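KLLA0F20702p (Kluyveromyces lactis, PDB 5Y5A) probably acts, as the Est1 subunit of yeast telomerase, in recruiting the enzyme to telomeres through Cdc13. Local coordinates at residues Q363-I366 and L367-S371; G492-K495 and F496-D500. All blocks are in the same frame, centred on the assembly; numbering follows the deposited sequence.

In the fold
Contact 1 is about two and a half turns of the long helix 339-379, near the middle of the chain, while contact 2 is a tight turn in the loop between helices 483-487 and 512-515. Their centres lie about 14 Å apart, and they meet directly where Ile369 CG2 packs against Pro493 CB at 4.0 Å; Pro493 also touches His373 on the same helix. Helix 421-433 borders both, since its Trp432 touches Ile369 and Pro493 alike. Both contacts belong to the Est1 DNA/RNA binding domain, within a chain that is one part of the longer protein. The bound peptide comes close to contact 2, where Thr497 packs on one of its aromatic side chains.

Contact 1: residues Q363-I366 and L367-S371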
# COMPACT_ATOMS: atom_id res chain seq x y z
N GLN A 363 10.21 -1.77 1.44
CA GLN A 363 9.23 -0.95 0.74
C GLN A 363 9.64 -0.73 -0.71
O GLN A 363 8.81 -0.81 -1.61
CB GLN A 363 9.04 0.40 1.44
CG GLN A 363 7.85 1.18 0.88
CD GLN A 363 7.52 2.41 1.71
OE1 GLN A 363 6.72 2.34 2.64
NE2 GLN A 363 8.14 3.54 1.36
N ASP A 364 10.93 -0.47 -0.93
CA ASP A 364 11.46 -0.26 -2.27
C ASP A 364 11.20 -1.46 -3.18
O ASP A 364 10.88 -1.29 -4.35
CB ASP A 364 12.97 0.01 -2.20
CG ASP A 364 13.30 1.45 -1.83
OD1 ASP A 364 12.38 2.21 -1.45
OD2 ASP A 364 14.50 1.81 -1.91
N LEU A 365 11.35 -2.67 -2.63
CA LEU A 365 11.10 -3.90 -3.37
C LEU A 365 9.66 -3.98 -3.86
O LEU A 365 9.40 -4.21 -5.04
CB LEU A 365 11.43 -5.12 -2.50
CG LEU A 365 11.00 -6.47 -3.07
CD1 LEU A 365 11.87 -6.88 -4.26
CD2 LEU A 365 11.02 -7.55 -1.99
N ILE A 366 8.71 -3.76 -2.96
CA ILE A 366 7.30 -3.82 -3.33
C ILE A 366 6.89 -2.70 -4.29
O ILE A 366 6.16 -2.94 -5.26
CB ILE A 366 6.41 -3.76 -2.09
CG1 ILE A 366 6.78 -4.89 -1.13
CG2 ILE A 366 4.94 -3.85 -2.48
CD1 ILE A 366 6.40 -4.60 0.29
N LEU A 367 7.37 -1.48 -4.04
CA LEU A 367 7.15 -0.37 -4.96
C LEU A 367 7.60 -0.76 -6.38
O LEU A 367 6.87 -0.57 -7.35
CB LEU A 367 7.91 0.87 -4.49
CG LEU A 367 8.07 2.02 -5.48
CD1 LEU A 367 6.73 2.71 -5.77
CD2 LEU A 367 9.08 3.03 -4.95
N LEU A 368 8.81 -1.32 -6.47
CA LEU A 368 9.41 -1.70 -7.74
C LEU A 368 8.63 -2.80 -8.46
O LEU A 368 8.37 -2.70 -9.66
CB LEU A 368 10.85 -2.16 -7.50
CG LEU A 368 11.68 -2.48 -8.74
CD1 LEU A 368 11.79 -1.24 -9.62
CD2 LEU A 368 13.05 -3.03 -8.34
N ILE A 369 8.25 -3.84 -7.72
CA ILE A 369 7.41 -4.91 -8.28
C ILE A 369 6.10 -4.32 -8.81
O ILE A 369 5.70 -4.57 -9.95
CB ILE A 369 7.12 -6.01 -7.24
CG1 ILE A 369 8.31 -6.95 -7.13
CG2 ILE A 369 5.86 -6.81 -7.62
CD1 ILE A 369 8.26 -7.87 -5.92
N GLY A 370 5.44 -3.53 -7.97
CA GLY A 370 4.23 -2.84 -8.37
C GLY A 370 4.45 -1.95 -9.58
O GLY A 370 3.60 -1.89 -10.46
N SER A 371 5.59 -1.27 -9.64
CA SER A 371 5.88 -0.36 -10.73
C SER A 371 5.97 -1.02 -12.10
O SER A 371 5.79 -0.35 -13.12
CB SER A 371 7.17 0.40 -10.45
OG SER A 371 6.93 1.40 -9.47
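Leu365 and Ile369, one helical turn apart, lie side by side and point the same way, their closest side-chain atoms being the two CD1 methyls at 4.1 Å. The isoleucine lies alongside the leucine's branch: Ile369 CD1 reaches both CG and CD1 of Leu365, and Ile369 CG1 runs past the carbonyl Leu365 O at 3.6 Å. Torsions account for this meeting. In Leu365, CG stands opposite the backbone N (chi1 170°) and therefore beside its own carbonyl carbon, which turns CD1 toward the following turn while CD2 leans back the other way; Ile369 holds CG1 next to its backbone N, turning the ethyl arm back toward the preceding turn. The backbone between them is bonded from i to i+4, as an alpha helix requires. Ile369 N donates a hydrogen bond to Leu365 O at 2.9 Å, with an N-H...O angle of 169°, and Gly370 N to Ile366 O is equally straight. Leu368 N to Asp364 O is more bent, at 155°. This stretch belongs to helix 339-379 of the helical Est1 DNA/RNA binding domain, a domain related to TPR-type helical repeats, and its faces are buried by different helices. Leu365 and Ile369 face helix 421-433, whereas Leu367 packs on Tyr256 and Val259 of helix 251-263 and Leu368 on Phe397, Ile398 and Phe401 of helix 385-410. On the backbone, Leu367 CB rests 3.5 Å from Gln363 O, and Leu368 CB is 3.3 Å from Asp364 O. The buried hydroxyl of Ser371 folds back onto its own helix: OG donates to Leu367 O at 2.9 Å from above the carbonyl plane. That same oxygen also accepts from Ser371 N, so two donors of one residue grip it.

Contact 2: residues G492-K495 and F496-D500; sequences GPTK and FTLSD
Phe496 turns its ring back over the residues that precede it. Its CB and CG follow the adjoining Lys495 peptide; CG lies beside the backbone N (chi1 -53°), which lays the ring back along that peptide. Of the two ring flanks, CD2 stays near Lys495 O, while CD1 extends to Gly492 CA. Lys495 CA lies over one ring face. Farther out, CE1 meets Gly492 CA at 3.7 Å, obliquely, at a residue with no side chain to intervene. The Phe496 side chain also touches Arg265 and Glu490 in neighbouring loops. A serine in place of Phe496 would probably leave Gly492 CA and the Lys495 backbone without their aromatic cover. Away from the ring, on the other flank of the turn, Leu498 CD2 comes to 3.8 Å from Thr494 CB, the two side chains crossing at a slant. A water lies 2.6 Å from Thr497 O, in position to donate to it, with a long, weak approach to Lys495 O; it has more acceptors nearby than protons to give. Positive phi angles at Lys495 (60°) and Phe496 (83°), the central residues, identify a type I' beta turn from Thr494 to Thr497, set in a loop beside the bound peptide.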
# COMPACT_ATOMS: atom_id res chain seq x y z
N GLY A 492 -2.54 -6.76 -6.01
CA GLY A 492 -2.73 -7.45 -7.28
C GLY A 492 -1.55 -8.24 -7.85
O GLY A 492 -1.74 -9.36 -8.30
N PRO A 493 -0.34 -7.67 -7.84
CA PRO A 493 0.77 -8.41 -8.47
C PRO A 493 1.10 -9.77 -7.84
O PRO A 493 1.68 -10.61 -8.52
CB PRO A 493 1.95 -7.45 -8.32
CG PRO A 493 1.30 -6.10 -8.37
CD PRO A 493 0.04 -6.27 -7.57
N THR A 494 0.75 -9.98 -6.58
CA THR A 494 0.95 -11.28 -5.95
C THR A 494 -0.39 -12.02 -5.86
O THR A 494 -0.53 -12.98 -5.11
CB THR A 494 1.59 -11.14 -4.54
OG1 THR A 494 0.90 -10.12 -3.80
CG2 THR A 494 3.07 -10.75 -4.67
N LYS A 495 -1.36 -11.54 -6.64
CA LYS A 495 -2.69 -12.14 -6.72
C LYS A 495 -3.44 -12.15 -5.40
O LYS A 495 -4.14 -13.12 -5.09
CB LYS A 495 -2.61 -13.56 -7.29
CG LYS A 495 -1.91 -13.65 -8.63
CD LYS A 495 -2.75 -13.05 -9.74
CE LYS A 495 -2.20 -13.46 -11.09
NZ LYS A 495 -3.02 -12.90 -12.20
N PHE A 496 -3.26 -11.08 -4.62
CA PHE A 496 -4.14 -10.71 -3.51
C PHE A 496 -3.80 -11.46 -2.23
O PHE A 496 -4.27 -11.08 -1.15
CB PHE A 496 -5.61 -11.02 -3.86
CG PHE A 496 -6.05 -10.43 -5.16
CD1 PHE A 496 -5.77 -9.11 -5.47
CD2 PHE A 496 -6.73 -11.20 -6.10
CE1 PHE A 496 -6.16 -8.55 -6.67
CE2 PHE A 496 -7.14 -10.64 -7.32
CZ PHE A 496 -6.84 -9.30 -7.60
N THR A 497 -2.98 -12.50 -2.34
CA THR A 497 -2.52 -13.22 -1.16
C THR A 497 -1.26 -14.03 -1.54
O THR A 497 -1.19 -14.60 -2.63
CB THR A 497 -3.60 -14.13 -0.52
OG1 THR A 497 -3.12 -14.69 0.70
CG2 THR A 497 -4.04 -15.25 -1.47
N LEU A 498 -0.26 -14.05 -0.67
CA LEU A 498 0.95 -14.83 -0.93
C LEU A 498 0.63 -16.32 -0.89
O LEU A 498 0.32 -16.87 0.17
CB LEU A 498 2.05 -14.49 0.07
CG LEU A 498 2.34 -13.00 0.26
CD1 LEU A 498 3.49 -12.77 1.24
CD2 LEU A 498 2.62 -12.33 -1.08
N SER A 499 0.70 -16.98 -2.04
CA SER A 499 0.24 -18.36 -2.18
C SER A 499 1.36 -19.42 -2.16
O SER A 499 1.19 -20.50 -2.74
CB SER A 499 -0.57 -18.49 -3.47
OG SER A 499 0.23 -18.18 -4.60
N ASP A 500 2.48 -19.14 -1.49
CA ASP A 500 3.53 -20.15 -1.36
C ASP A 500 3.17 -21.18 -0.28
O ASP A 500 3.39 -22.37 -0.46
CB ASP A 500 4.88 -19.51 -1.04
CG ASP A 500 4.79 -18.41 0.01
OD1 ASP A 500 3.72 -18.26 0.64
OD2 ASP A 500 5.80 -17.70 0.20
O HOH W 1 -2.30 -15.89 -4.54